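Local atomic coordinates of PKS (Streptomyces albus, PDB entry 4OQJ), a protein that probably catalyses chain-elongating condensation of acyl units carried on phosphopantetheine arms, as a ketosynthase-containing part of the oxazolomycin polyketide synthase. Residues D20-V25 and V281-A286. Numbering follows the deposited sequence.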
loop_
_atom_site.group_PDB
_atom_site.type_symbol
_atom_site.label_atom_id
_atom_site.label_comp_id
_atom_site.label_asym_id
_atom_site.label_seq_id
_atom_site.Cartn_x
_atom_site.Cartn_y
_atom_site.Cartn_z
ATOM N N ASP A 20 18.683 3.005 -14.708
ATOM C CA ASP A 20 18.198 1.757 -14.129
ATOM C C ASP A 20 16.803 1.905 -13.524
ATOM O O ASP A 20 15.965 1.005 -13.623
ATOM C CB ASP A 20 19.170 1.265 -13.053
ATOM C CG ASP A 20 20.395 0.590 -13.635
ATOM O OD1 ASP A 20 20.647 0.751 -14.849
ATOM O OD2 ASP A 20 21.111 -0.100 -12.876
ATOM N N SER A 21 16.559 3.051 -12.903
ATOM C CA SER A 21 15.329 3.268 -12.148
ATOM C C SER A 21 14.180 3.857 -12.969
ATOM O O SER A 21 13.077 4.000 -12.455
ATOM C CB SER A 21 15.619 4.187 -10.962
ATOM O OG SER A 21 16.041 5.462 -11.413
ATOM N N ASP A 22 14.422 4.205 -14.233
ATOM C CA ASP A 22 13.355 4.769 -15.055
ATOM C C ASP A 22 12.289 3.710 -15.302
ATOM O O ASP A 22 12.610 2.561 -15.609
ATOM C CB ASP A 22 13.894 5.295 -16.389
ATOM C CG ASP A 22 14.648 6.614 -16.252
ATOM O OD1 ASP A 22 14.588 7.256 -15.179
ATOM O OD2 ASP A 22 15.302 7.014 -17.238
ATOM N N ILE A 23 11.024 4.104 -15.171
ATOM C CA ILE A 23 9.890 3.206 -15.377
ATOM C C ILE A 23 9.091 3.605 -16.612
ATOM O O ILE A 23 8.610 4.729 -16.706
ATOM C CB ILE A 23 8.918 3.210 -14.169
ATOM C CG1 ILE A 23 9.617 2.820 -12.859
ATOM C CG2 ILE A 23 7.736 2.292 -14.423
ATOM C CD1 ILE A 23 10.208 1.453 -12.831
ATOM N N ALA A 24 8.920 2.678 -17.549
ATOM C CA ALA A 24 8.070 2.928 -18.707
ATOM C C ALA A 24 6.589 2.758 -18.387
ATOM O O ALA A 24 6.201 1.838 -17.667
ATOM C CB ALA A 24 8.447 2.005 -19.844
ATOM N N VAL A 25 5.767 3.655 -18.921
ATOM C CA VAL A 25 4.333 3.428 -19.001
ATOM C C VAL A 25 4.060 2.727 -20.320
ATOM O O VAL A 25 4.215 3.342 -21.375
ATOM C CB VAL A 25 3.547 4.731 -18.932
ATOM C CG1 VAL A 25 2.060 4.460 -19.006
ATOM C CG2 VAL A 25 3.898 5.486 -17.650
ATOM N N VAL A 281 7.803 8.105 -19.668
ATOM C CA VAL A 281 8.743 7.553 -18.693
ATOM C C VAL A 281 8.573 8.251 -17.336
ATOM O O VAL A 281 8.600 9.462 -17.245
ATOM C CB VAL A 281 10.200 7.697 -19.163
ATOM C CG1 VAL A 281 11.166 7.104 -18.148
ATOM C CG2 VAL A 281 10.387 7.047 -20.532
ATOM N N ILE A 282 8.361 7.463 -16.296
ATOM C CA ILE A 282 8.345 7.959 -14.925
ATOM C C ILE A 282 9.782 7.959 -14.427
ATOM O O ILE A 282 10.442 6.912 -14.378
ATOM C CB ILE A 282 7.436 7.105 -14.044
ATOM C CG1 ILE A 282 5.989 7.247 -14.525
ATOM C CG2 ILE A 282 7.550 7.520 -12.574
ATOM C CD1 ILE A 282 5.036 6.275 -13.891
ATOM N N LYS A 283 10.277 9.155 -14.128
ATOM C CA LYS A 283 11.661 9.366 -13.729
ATOM C C LYS A 283 11.811 9.223 -12.232
ATOM O O LYS A 283 12.879 8.860 -11.729
ATOM C CB LYS A 283 12.132 10.758 -14.161
ATOM C CG LYS A 283 11.931 11.072 -15.639
ATOM C CD LYS A 283 12.965 10.391 -16.510
ATOM C CE LYS A 283 14.358 11.002 -16.347
ATOM N NZ LYS A 283 15.371 10.223 -17.113
ATOM N N GLY A 284 10.734 9.523 -11.511
ATOM C CA GLY A 284 10.771 9.471 -10.065
ATOM C C GLY A 284 9.430 9.815 -9.445
ATOM O O GLY A 284 8.556 10.412 -10.090
ATOM N N THR A 285 9.265 9.414 -8.191
ATOM C CA THR A 285 8.033 9.649 -7.447
ATOM C C THR A 285 8.380 9.889 -5.993
ATOM O O THR A 285 9.415 9.427 -5.525
ATOM C CB THR A 285 7.063 8.454 -7.523
ATOM O OG1 THR A 285 7.622 7.338 -6.810
ATOM C CG2 THR A 285 6.783 8.036 -8.969
ATOM N N ALA A 286 7.511 10.596 -5.280
ATOM C CA ALA A 286 7.700 10.807 -3.855
ATOM C C ALA A 286 6.346 10.884 -3.178
ATOM O O ALA A 286 5.366 11.332 -3.776
ATOM C CB ALA A 286 8.516 12.066 -3.597
HETATM O O HOH W 1 11.574 5.799 -11.749
#
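The shortest sound polar bond here runs from I282 N to I23 O, 2.8 Å long. Its angle at the hydrogen is 158°, and the donor lies in the carbonyl plane. In return, I23 N gives its hydrogen to I282 O at 3.0 Å. This second bond is nearly straight, 178° at the hydrogen. The reciprocal bonds make I23 and I282 an antiparallel hydrogen-bonded pair, and A24 with V281 follows as a non-hydrogen-bonded one; the short segment axes approach to 4.7 Å at 146°. Beside the N-H bond, the CA-H of V281 makes a further, weaker approach to the same carbonyl, with V281 CA 3.5 Å from I23 O.

I23 and I282 share one face of the sheet, their CB atoms 4.2 Å apart. With CG1 of I282 anti to its carbonyl carbon and the chain then extended, CD1 of I282 runs on to meet CG2 of V25 at 4.0 Å. Helix 195-209 covers this face, C204 and L208 packing on I23 and V200 on I282. A24 and V281 point to the other face, against L268 of helix 268-274.

The salt bridge is side chain to side chain. Bends at chi2 and chi3 fold K283 back, bringing its NZ within 3.2 Å of D22 OD2, on the syn side and tilted out of the carboxylate plane. D22 CB touches V281 CG1 at 3.7 Å. The carboxylate probably steadies the ammonium, which has E448 as a weak, more distant partner.

Strands 23-31 and 280-289, the first strands of the two related halves, thus join edge to edge where those halves meet, consistent with the pseudo-twofold symmetry of the thiolase fold of ketosynthases.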